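Local coordinates for protein vacuolar aminopeptidase 1 (Saccharomyces cerevisiae, PDB 5JGF) that removes amino acids, preferably neutral or hydrophobic ones, from the N-terminus of peptides and proteins in the yeast vacuole, as a dodecameric zinc-dependent aminopeptidase, at residues D[9-14]-D[266-271]; D[70-75]-D[272-277]; D[291-296]-D[311-316]; D[390-395]-D[453-458]. All coordinates share one frame; numbering follows the deposited sequence.

How the contacts relate
Contacts 2 and 3 join the mixed sheet to helices on its two faces, while contacts 1 and 4 join helices to one another on the side of helix 261-278, in the alpha/beta/alpha fold of the zinc exopeptidases. Helix 261-278 serves contact 1 with its middle and contact 2 with its C-terminal part; their centres lie about 14 Å apart. Contacts 2 and 3, with centres about 12 Å apart, reach the neighbouring antiparallel strands 69-76 and 289-295. Contact 4 adds helices 383-396 and 448-468, the latter packing on helix 261-278. Contacts 1 and 2 interleave along the chain, whereas contacts 3 and 4 follow in series, about 7 Å apart at their nearest atoms.

Contact 1: D[9-14]-D[266-271]; sequences EDIAQE and CSFAAM
Ile-11 and Phe-268 make the tight half of this contact. The delta methyl of the isoleucine comes up to the edge of the phenylalanine ring, near its plane, with Ile-11 CD1 3.8 Å from Phe-268 CE2. The two side chains run alongside with opposite headings. Phe-268 CG stands anti to the backbone N (chi1 -179°), which sends the ring out from helix 261-278 toward the N-terminal helix 7-21. Phe-15 meets it edge-to-face and Phe-18 also lies against it, while Val-449 of helix 448-468 touches both Ile-11 and Phe-268. Near its start helix 261-278 carries Asp-262, a ligand in both metal sites of this M18 peptidase; the side chain of Phe-268 sits about 12 Å from that of Asp-262. The aromatic cluster joins the two helices, with the side chain of Phe-268 about 13 Å from a bound zinc ion. The other half is looser. Glu-14 CB stays 4.2 Å from Phe-268 CZ, and its backbone carbon approaches the ring obliquely at a similar range. From there the carboxylate turns outward, on an exposed residue.

Contact 2: D[70-75]-D[272-277]; sequences LSAFIL and IALICY
Strand 69-76 and helix 261-278 run in nearly the same direction here, the short axes inclined by 25° and 10.3 Å apart, with Ala-72 facing Leu-274. The side chains between them are wholly apolar where they meet. Leu-274 reaches across with both branches of its fork: CD2 rests on Ala-72 CB at 3.8 Å, and CD1 meets Ile-74 CD1 at the same distance of 3.8 Å. Its CG is anti to the backbone N (chi1 178°), which carries the fork out toward the strand so that each methyl finds a different residue. Ile-74 extends toward the helix in turn. Its chain is stretched, with chi2 172°, and it ends in a methyl that serves two partners. Besides Leu-274, Ile-74 CD1 comes to the edge of the tyrosine ring, near its plane, 4.0 Å from Tyr-277 CD1 and equally far from CE1. The one methyl thus touches both a leucine methyl and, a turn further along the helix, an aromatic edge. Phe-73, between the two strand residues, points away, to the opposite face of the sheet, where it packs on Val-316 and Ser-320 of helix 312-324. Strand 289-295 is hydrogen-bonded alongside, Leu-36 of helix 25-38 touches Ala-72, and Phe-460 of helix 448-468 packs against Leu-274 and meets the ring of Tyr-277.

Contact 3: D[291-296]-D[311-316]; sequences TVTLYD and GLLESV
Leu-313 meets three alternate residues of strand 289-295, and most of the contact is van der Waals packing. With CG anti to its backbone N (chi1 171°), Leu-313 sends its fork toward the strand. Its CD1 methyl rests against two threonines, 3.8 Å from Thr-291 CG2 and 3.8 Å from Thr-293 OG1. Nearer the backbone the fit is tight: Tyr-295 OH presses on Leu-313 CB at 3.1 Å, with CB at the edge of the ring and near its plane. An alanine at Leu-313 would keep that CB, but without the fork a gap is likely to open beside Thr-291 and Thr-293. Polar groups are met by water and by the next strand. One water accepts a hydrogen bond from Tyr-295 OH at 2.8 Å and donates one to Glu-314 OE1 at 2.7 Å; Leu-313 N adds a weak, long bond to it. The phenol is thereby linked to the helix's first turn, with Gly-311 at the N-cap. The threonine hydroxyls turn to strand 69-76, Thr-291 OG1 bonding to Ala-72 O and Thr-293 OG1 to Ser-71 OG. Tyr-295 lies close to the active site, its side chain about 5 Å from that of the zinc ligand His-91. Strand 289-295 runs between strands 69-76 and 86-91, helix 312-324 lies on one face of it, and Val-292 and Leu-294 point to helix 261-278 on the other.

Contact 4: D[390-395]-D[453-458]; sequences EELARR and VKFFNG
Leu-392 makes the close contacts with 453-458, meeting Phe-455 and Gly-458, while Glu-391 and Arg-395 touch helix 448-468 further along, at Val-466. At the start of the segment, Glu-390 hydrogen-bonds to Tyr-402 through OE2 and to Gln-235 of a neighbouring subunit through OE1. Glu-391 follows with a carboxylate shared between two arginines and Lys-141 of that same neighbouring subunit. Leu-392 then forks over the other helix. With CG anti to the backbone N (chi1 -173°), one methyl, CD2, approaches the phenylalanine ring obliquely, 4.3 Å from Phe-455 CZ, and the other, CD1, lies 3.9 Å from Gly-458 O. The glycine keeps the helix surface low at this point, and the backbones come close, Leu-392 CA being 7.6 Å from Gly-458 CA. Arg-394 curls back to Glu-391, NH2 to OE1 at 3.0 Å, reaching that oxygen from above the carboxylate plane. Arg-395 NE takes the other oxygen, Glu-391 OE2, at 2.9 Å, on its anti side, and the two salt bridges should hold the carboxylate in place beside the subunit interface. In the fold, helix 448-468 lies between helix 383-396 and helix 261-278: Phe-455 also touches Leu-430 of strand 426-434, and Phe-456 points away from Leu-392 to pack on Ala-269 and Ala-273.

Contact 1: D[9-14]-D[266-271]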
# COMPACT_ATOMS: atom_id res chain seq x y z
N GLU D 9 17.98 9.87 54.43
CA GLU D 9 19.15 10.13 53.60
C GLU D 9 20.18 9.02 53.75
O GLU D 9 20.77 8.57 52.78
CB GLU D 9 19.77 11.47 54.00
CG GLU D 9 19.04 12.68 53.44
CD GLU D 9 19.34 13.94 54.24
OE1 GLU D 9 20.39 13.97 54.91
OE2 GLU D 9 18.54 14.91 54.21
N ASP D 10 20.40 8.59 54.99
CA ASP D 10 21.35 7.54 55.28
C ASP D 10 20.94 6.21 54.64
O ASP D 10 21.75 5.53 54.02
CB ASP D 10 21.51 7.35 56.79
CG ASP D 10 22.22 8.52 57.45
OD1 ASP D 10 22.89 9.30 56.74
OD2 ASP D 10 22.12 8.66 58.69
N ILE D 11 19.67 5.85 54.78
CA ILE D 11 19.22 4.59 54.19
C ILE D 11 19.26 4.67 52.66
O ILE D 11 19.53 3.67 52.00
CB ILE D 11 17.79 4.22 54.68
CG1 ILE D 11 17.50 2.76 54.33
CG2 ILE D 11 16.76 5.13 54.05
CD1 ILE D 11 18.48 1.78 54.94
N ALA D 12 19.02 5.85 52.11
CA ALA D 12 19.08 6.04 50.66
C ALA D 12 20.50 5.76 50.19
O ALA D 12 20.72 5.11 49.17
CB ALA D 12 18.67 7.46 50.28
N GLN D 13 21.48 6.25 50.95
CA GLN D 13 22.89 6.04 50.61
C GLN D 13 23.27 4.57 50.77
O GLN D 13 24.03 4.03 49.96
CB GLN D 13 23.80 6.90 51.49
CG GLN D 13 23.86 8.37 51.10
CD GLN D 13 24.26 8.58 49.65
OE1 GLN D 13 25.22 7.97 49.16
NE2 GLN D 13 23.54 9.45 48.95
N GLU D 14 22.75 3.93 51.81
CA GLU D 14 23.05 2.52 52.03
C GLU D 14 22.53 1.72 50.85
O GLU D 14 23.18 0.78 50.39
CB GLU D 14 22.38 2.01 53.31
CG GLU D 14 23.04 2.46 54.61
CD GLU D 14 24.50 2.03 54.70
OE1 GLU D 14 24.81 0.88 54.32
OE2 GLU D 14 25.33 2.84 55.16
N CYS D 266 12.57 -3.00 46.29
CA CYS D 266 11.64 -3.59 47.25
C CYS D 266 12.33 -4.69 48.06
O CYS D 266 12.05 -4.84 49.25
CB CYS D 266 10.43 -4.20 46.53
SG CYS D 266 9.21 -3.00 45.99
N SER D 267 13.20 -5.45 47.42
CA SER D 267 13.91 -6.52 48.12
C SER D 267 14.73 -5.96 49.27
O SER D 267 14.67 -6.48 50.39
CB SER D 267 14.82 -7.28 47.15
OG SER D 267 14.05 -8.03 46.23
N PHE D 268 15.48 -4.89 49.01
CA PHE D 268 16.30 -4.25 50.03
C PHE D 268 15.42 -3.69 51.15
O PHE D 268 15.67 -3.93 52.34
CB PHE D 268 17.12 -3.13 49.41
CG PHE D 268 18.03 -2.41 50.38
CD1 PHE D 268 19.29 -2.91 50.67
CD2 PHE D 268 17.62 -1.23 50.99
CE1 PHE D 268 20.15 -2.24 51.56
CE2 PHE D 268 18.46 -0.55 51.88
CZ PHE D 268 19.73 -1.06 52.16
N ALA D 269 14.40 -2.93 50.77
CA ALA D 269 13.50 -2.33 51.75
C ALA D 269 12.82 -3.39 52.62
O ALA D 269 12.69 -3.22 53.83
CB ALA D 269 12.44 -1.48 51.05
N ALA D 270 12.40 -4.49 52.00
CA ALA D 270 11.74 -5.56 52.75
C ALA D 270 12.70 -6.26 53.71
O ALA D 270 12.34 -6.53 54.86
CB ALA D 270 11.12 -6.58 51.79
N MET D 271 13.92 -6.55 53.25
CA MET D 271 14.89 -7.22 54.11
C MET D 271 15.33 -6.34 55.28
O MET D 271 15.47 -6.82 56.41
CB MET D 271 16.13 -7.65 53.31
CG MET D 271 15.94 -8.89 52.45
SD MET D 271 15.37 -10.35 53.37
CE MET D 271 16.44 -10.36 54.71

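Contact 2: D[70-75]-D[272-277]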
# COMPACT_ATOMS: atom_id res chain seq x y z
N LEU D 70 16.47 -16.82 48.11
CA LEU D 70 16.65 -16.83 49.56
C LEU D 70 15.37 -16.59 50.35
O LEU D 70 14.51 -15.82 49.94
CB LEU D 70 17.69 -15.76 49.95
CG LEU D 70 18.06 -15.55 51.42
CD1 LEU D 70 19.45 -14.97 51.52
CD2 LEU D 70 17.05 -14.62 52.09
N SER D 71 15.25 -17.29 51.47
CA SER D 71 14.09 -17.14 52.34
C SER D 71 14.56 -16.98 53.77
O SER D 71 15.23 -17.87 54.31
CB SER D 71 13.16 -18.35 52.24
OG SER D 71 12.03 -18.17 53.07
N ALA D 72 14.24 -15.85 54.38
CA ALA D 72 14.61 -15.57 55.76
C ALA D 72 13.31 -15.61 56.54
O ALA D 72 12.29 -15.08 56.09
CB ALA D 72 15.24 -14.20 55.87
N PHE D 73 13.32 -16.26 57.70
CA PHE D 73 12.11 -16.33 58.49
C PHE D 73 12.33 -16.33 60.00
O PHE D 73 13.40 -16.68 60.49
CB PHE D 73 11.28 -17.55 58.07
CG PHE D 73 12.02 -18.87 58.15
CD1 PHE D 73 11.79 -19.75 59.20
CD2 PHE D 73 12.92 -19.24 57.15
CE1 PHE D 73 12.43 -20.99 59.25
CE2 PHE D 73 13.56 -20.48 57.19
CZ PHE D 73 13.31 -21.36 58.25
N ILE D 74 11.29 -15.91 60.70
CA ILE D 74 11.29 -15.83 62.16
C ILE D 74 10.09 -16.65 62.62
O ILE D 74 8.95 -16.34 62.26
CB ILE D 74 11.13 -14.38 62.63
CG1 ILE D 74 12.17 -13.49 61.95
CG2 ILE D 74 11.28 -14.31 64.15
CD1 ILE D 74 11.97 -12.01 62.21
N LEU D 75 10.35 -17.68 63.41
CA LEU D 75 9.29 -18.56 63.91
C LEU D 75 9.20 -18.46 65.43
O LEU D 75 10.17 -18.75 66.13
CB LEU D 75 9.58 -20.00 63.48
CG LEU D 75 8.65 -21.12 63.94
CD1 LEU D 75 7.21 -20.85 63.52
CD2 LEU D 75 9.14 -22.43 63.34
N ILE D 272 15.56 -5.06 55.01
CA ILE D 272 15.97 -4.15 56.07
C ILE D 272 14.84 -4.06 57.09
O ILE D 272 15.08 -4.03 58.30
CB ILE D 272 16.29 -2.74 55.51
CG1 ILE D 272 17.53 -2.82 54.62
CG2 ILE D 272 16.51 -1.76 56.65
CD1 ILE D 272 18.78 -3.31 55.33
N ALA D 273 13.60 -4.01 56.60
CA ALA D 273 12.45 -3.94 57.50
C ALA D 273 12.41 -5.19 58.38
O ALA D 273 12.16 -5.10 59.58
CB ALA D 273 11.17 -3.82 56.70
N LEU D 274 12.66 -6.35 57.78
CA LEU D 274 12.64 -7.61 58.52
C LEU D 274 13.71 -7.60 59.62
O LEU D 274 13.45 -8.02 60.75
CB LEU D 274 12.89 -8.79 57.58
CG LEU D 274 12.93 -10.15 58.29
CD1 LEU D 274 11.54 -10.51 58.76
CD2 LEU D 274 13.46 -11.23 57.35
N ILE D 275 14.90 -7.13 59.27
CA ILE D 275 16.01 -7.08 60.22
C ILE D 275 15.71 -6.10 61.36
O ILE D 275 15.95 -6.42 62.53
CB ILE D 275 17.34 -6.69 59.51
CG1 ILE D 275 18.12 -7.96 59.16
CG2 ILE D 275 18.19 -5.79 60.39
CD1 ILE D 275 17.35 -8.97 58.35
N CYS D 276 15.19 -4.92 61.03
CA CYS D 276 14.86 -3.93 62.04
C CYS D 276 13.79 -4.50 62.97
O CYS D 276 13.84 -4.30 64.18
CB CYS D 276 14.32 -2.65 61.39
SG CYS D 276 15.56 -1.69 60.51
N TYR D 277 12.83 -5.20 62.38
CA TYR D 277 11.75 -5.80 63.14
C TYR D 277 12.26 -6.94 64.02
O TYR D 277 11.88 -7.04 65.19
CB TYR D 277 10.68 -6.33 62.16
CG TYR D 277 9.70 -7.31 62.76
CD1 TYR D 277 9.83 -8.68 62.51
CD2 TYR D 277 8.65 -6.89 63.57
CE1 TYR D 277 8.93 -9.60 63.04
CE2 TYR D 277 7.75 -7.79 64.11
CZ TYR D 277 7.89 -9.15 63.84
OH TYR D 277 7.00 -10.05 64.38

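Contact 3: D[291-296]-D[311-316]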
# COMPACT_ATOMS: atom_id res chain seq x y z
N THR D 291 8.24 -13.89 57.33
CA THR D 291 9.27 -14.20 56.34
C THR D 291 9.34 -13.23 55.18
O THR D 291 8.34 -12.62 54.79
CB THR D 291 9.08 -15.61 55.74
OG1 THR D 291 10.03 -15.81 54.68
CG2 THR D 291 7.68 -15.76 55.15
N VAL D 292 10.55 -13.08 54.66
CA VAL D 292 10.78 -12.29 53.46
C VAL D 292 11.45 -13.32 52.57
O VAL D 292 12.50 -13.87 52.93
CB VAL D 292 11.76 -11.12 53.67
CG1 VAL D 292 12.18 -10.55 52.31
CG2 VAL D 292 11.10 -10.03 54.50
N THR D 293 10.83 -13.63 51.44
CA THR D 293 11.40 -14.59 50.52
C THR D 293 11.72 -13.85 49.23
O THR D 293 10.87 -13.14 48.69
CB THR D 293 10.43 -15.76 50.29
OG1 THR D 293 10.22 -16.45 51.53
CG2 THR D 293 11.01 -16.74 49.28
N LEU D 294 12.96 -14.01 48.78
CA LEU D 294 13.48 -13.35 47.58
C LEU D 294 13.65 -14.37 46.46
O LEU D 294 14.36 -15.37 46.61
CB LEU D 294 14.83 -12.71 47.91
CG LEU D 294 14.80 -11.79 49.14
CD1 LEU D 294 16.20 -11.25 49.41
CD2 LEU D 294 13.81 -10.65 48.92
N TYR D 295 13.00 -14.09 45.33
CA TYR D 295 13.03 -14.99 44.18
C TYR D 295 13.89 -14.54 43.01
O TYR D 295 14.13 -13.35 42.80
CB TYR D 295 11.60 -15.19 43.66
CG TYR D 295 10.66 -15.79 44.68
CD1 TYR D 295 10.64 -17.16 44.92
CD2 TYR D 295 9.79 -14.98 45.41
CE1 TYR D 295 9.77 -17.72 45.85
CE2 TYR D 295 8.92 -15.52 46.35
CZ TYR D 295 8.92 -16.89 46.57
OH TYR D 295 8.06 -17.43 47.50
N ASP D 296 14.35 -15.53 42.25
CA ASP D 296 15.15 -15.30 41.06
C ASP D 296 14.16 -15.46 39.91
O ASP D 296 13.00 -15.82 40.13
CB ASP D 296 16.24 -16.38 40.96
CG ASP D 296 17.25 -16.13 39.85
OD1 ASP D 296 18.12 -17.01 39.64
OD2 ASP D 296 17.19 -15.07 39.19
N GLY D 311 8.33 -22.70 44.47
CA GLY D 311 7.84 -22.96 45.82
C GLY D 311 8.73 -22.95 47.05
O GLY D 311 8.46 -23.68 48.00
N LEU D 312 9.78 -22.14 47.07
CA LEU D 312 10.65 -22.11 48.25
C LEU D 312 9.87 -21.66 49.49
O LEU D 312 10.10 -22.16 50.59
CB LEU D 312 11.85 -21.20 48.02
CG LEU D 312 12.81 -21.10 49.22
CD1 LEU D 312 13.36 -22.50 49.56
CD2 LEU D 312 13.95 -20.14 48.90
N LEU D 313 8.95 -20.71 49.31
CA LEU D 313 8.15 -20.20 50.42
C LEU D 313 7.34 -21.33 51.05
O LEU D 313 7.39 -21.53 52.27
CB LEU D 313 7.19 -19.11 49.94
CG LEU D 313 6.14 -18.66 50.96
CD1 LEU D 313 6.81 -17.97 52.13
CD2 LEU D 313 5.15 -17.72 50.28
N GLU D 314 6.59 -22.05 50.22
CA GLU D 314 5.77 -23.15 50.68
C GLU D 314 6.63 -24.21 51.36
O GLU D 314 6.23 -24.81 52.36
CB GLU D 314 5.01 -23.78 49.49
CG GLU D 314 4.06 -22.84 48.75
CD GLU D 314 4.71 -22.11 47.58
OE1 GLU D 314 5.59 -21.26 47.80
OE2 GLU D 314 4.34 -22.40 46.42
N SER D 315 7.82 -24.44 50.81
CA SER D 315 8.74 -25.43 51.37
C SER D 315 9.18 -25.03 52.77
O SER D 315 9.17 -25.84 53.69
CB SER D 315 9.96 -25.58 50.47
OG SER D 315 10.92 -26.44 51.07
N VAL D 316 9.59 -23.77 52.92
CA VAL D 316 10.04 -23.25 54.20
C VAL D 316 8.96 -23.41 55.27
O VAL D 316 9.24 -23.87 56.37
CB VAL D 316 10.42 -21.75 54.08
CG1 VAL D 316 10.58 -21.13 55.47
CG2 VAL D 316 11.72 -21.61 53.29
O HOH W 1 7.30 -19.84 46.35

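Contact 4: D[390-395]-D[453-458]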
# COMPACT_ATOMS: atom_id res chain seq x y z
N GLU D 390 -4.78 -0.43 53.71
CA GLU D 390 -5.15 0.94 54.04
C GLU D 390 -5.35 1.11 55.55
O GLU D 390 -5.00 2.14 56.11
CB GLU D 390 -6.39 1.36 53.24
CG GLU D 390 -6.15 1.22 51.73
CD GLU D 390 -7.25 1.79 50.85
OE1 GLU D 390 -8.44 1.53 51.12
OE2 GLU D 390 -6.92 2.48 49.86
N GLU D 391 -5.89 0.08 56.20
CA GLU D 391 -6.09 0.14 57.65
C GLU D 391 -4.72 0.09 58.32
O GLU D 391 -4.44 0.85 59.25
CB GLU D 391 -6.95 -1.05 58.11
CG GLU D 391 -7.08 -1.20 59.62
CD GLU D 391 -7.73 0.01 60.29
OE1 GLU D 391 -8.78 0.47 59.79
OE2 GLU D 391 -7.19 0.48 61.31
N LEU D 392 -3.87 -0.80 57.82
CA LEU D 392 -2.52 -0.97 58.32
C LEU D 392 -1.75 0.36 58.23
O LEU D 392 -1.05 0.75 59.15
CB LEU D 392 -1.81 -2.04 57.49
CG LEU D 392 -0.43 -2.53 57.91
CD1 LEU D 392 -0.50 -3.17 59.29
CD2 LEU D 392 0.08 -3.53 56.88
N ALA D 393 -1.91 1.04 57.10
CA ALA D 393 -1.23 2.32 56.88
C ALA D 393 -1.76 3.39 57.82
O ALA D 393 -0.99 4.16 58.40
CB ALA D 393 -1.39 2.76 55.43
N ARG D 394 -3.08 3.46 57.97
CA ARG D 394 -3.69 4.45 58.86
C ARG D 394 -3.16 4.30 60.28
O ARG D 394 -2.94 5.28 60.97
CB ARG D 394 -5.22 4.33 58.84
CG ARG D 394 -5.86 4.79 57.53
CD ARG D 394 -7.37 4.98 57.68
NE ARG D 394 -8.08 3.71 57.87
CZ ARG D 394 -8.52 2.94 56.89
NH1 ARG D 394 -8.34 3.29 55.62
NH2 ARG D 394 -9.15 1.80 57.18
N ARG D 395 -2.96 3.05 60.71
CA ARG D 395 -2.46 2.78 62.05
C ARG D 395 -0.98 3.14 62.23
O ARG D 395 -0.59 3.65 63.28
CB ARG D 395 -2.65 1.31 62.41
CG ARG D 395 -4.10 0.86 62.53
CD ARG D 395 -4.18 -0.54 63.12
NE ARG D 395 -5.56 -1.02 63.21
CZ ARG D 395 -5.91 -2.17 63.79
NH1 ARG D 395 -4.98 -2.95 64.34
NH2 ARG D 395 -7.18 -2.53 63.82
N VAL D 453 10.80 0.93 53.76
CA VAL D 453 11.22 0.21 54.96
C VAL D 453 10.22 0.46 56.08
O VAL D 453 9.80 -0.47 56.78
CB VAL D 453 12.61 0.69 55.44
CG1 VAL D 453 12.94 0.06 56.80
CG2 VAL D 453 13.68 0.31 54.42
N LYS D 454 9.82 1.71 56.24
CA LYS D 454 8.87 2.08 57.28
C LYS D 454 7.56 1.33 57.13
O LYS D 454 7.02 0.80 58.10
CB LYS D 454 8.62 3.60 57.25
CG LYS D 454 7.71 4.11 58.35
CD LYS D 454 7.69 5.63 58.38
CE LYS D 454 6.29 6.19 58.20
NZ LYS D 454 5.35 5.76 59.28
N PHE D 455 7.05 1.26 55.90
CA PHE D 455 5.80 0.55 55.68
C PHE D 455 5.92 -0.94 55.96
O PHE D 455 5.08 -1.51 56.66
CB PHE D 455 5.32 0.74 54.24
CG PHE D 455 4.11 -0.07 53.91
CD1 PHE D 455 2.86 0.30 54.39
CD2 PHE D 455 4.23 -1.24 53.18
CE1 PHE D 455 1.75 -0.48 54.14
CE2 PHE D 455 3.12 -2.04 52.93
CZ PHE D 455 1.87 -1.66 53.41
N PHE D 456 6.96 -1.58 55.42
CA PHE D 456 7.16 -3.01 55.62
C PHE D 456 7.40 -3.36 57.08
O PHE D 456 7.01 -4.44 57.54
CB PHE D 456 8.34 -3.49 54.77
CG PHE D 456 8.08 -3.46 53.29
CD1 PHE D 456 9.07 -3.07 52.40
CD2 PHE D 456 6.84 -3.83 52.78
CE1 PHE D 456 8.84 -3.04 51.03
CE2 PHE D 456 6.59 -3.81 51.40
CZ PHE D 456 7.59 -3.41 50.53
N ASN D 457 8.05 -2.46 57.81
CA ASN D 457 8.32 -2.67 59.22
C ASN D 457 6.96 -2.68 59.93
O ASN D 457 6.69 -3.53 60.77
CB ASN D 457 9.19 -1.54 59.78
CG ASN D 457 9.65 -1.80 61.21
OD1 ASN D 457 9.77 -0.88 62.01
ND2 ASN D 457 9.93 -3.06 61.53
N GLY D 458 6.12 -1.72 59.56
CA GLY D 458 4.79 -1.63 60.14
C GLY D 458 3.97 -2.86 59.84
O GLY D 458 3.13 -3.28 60.65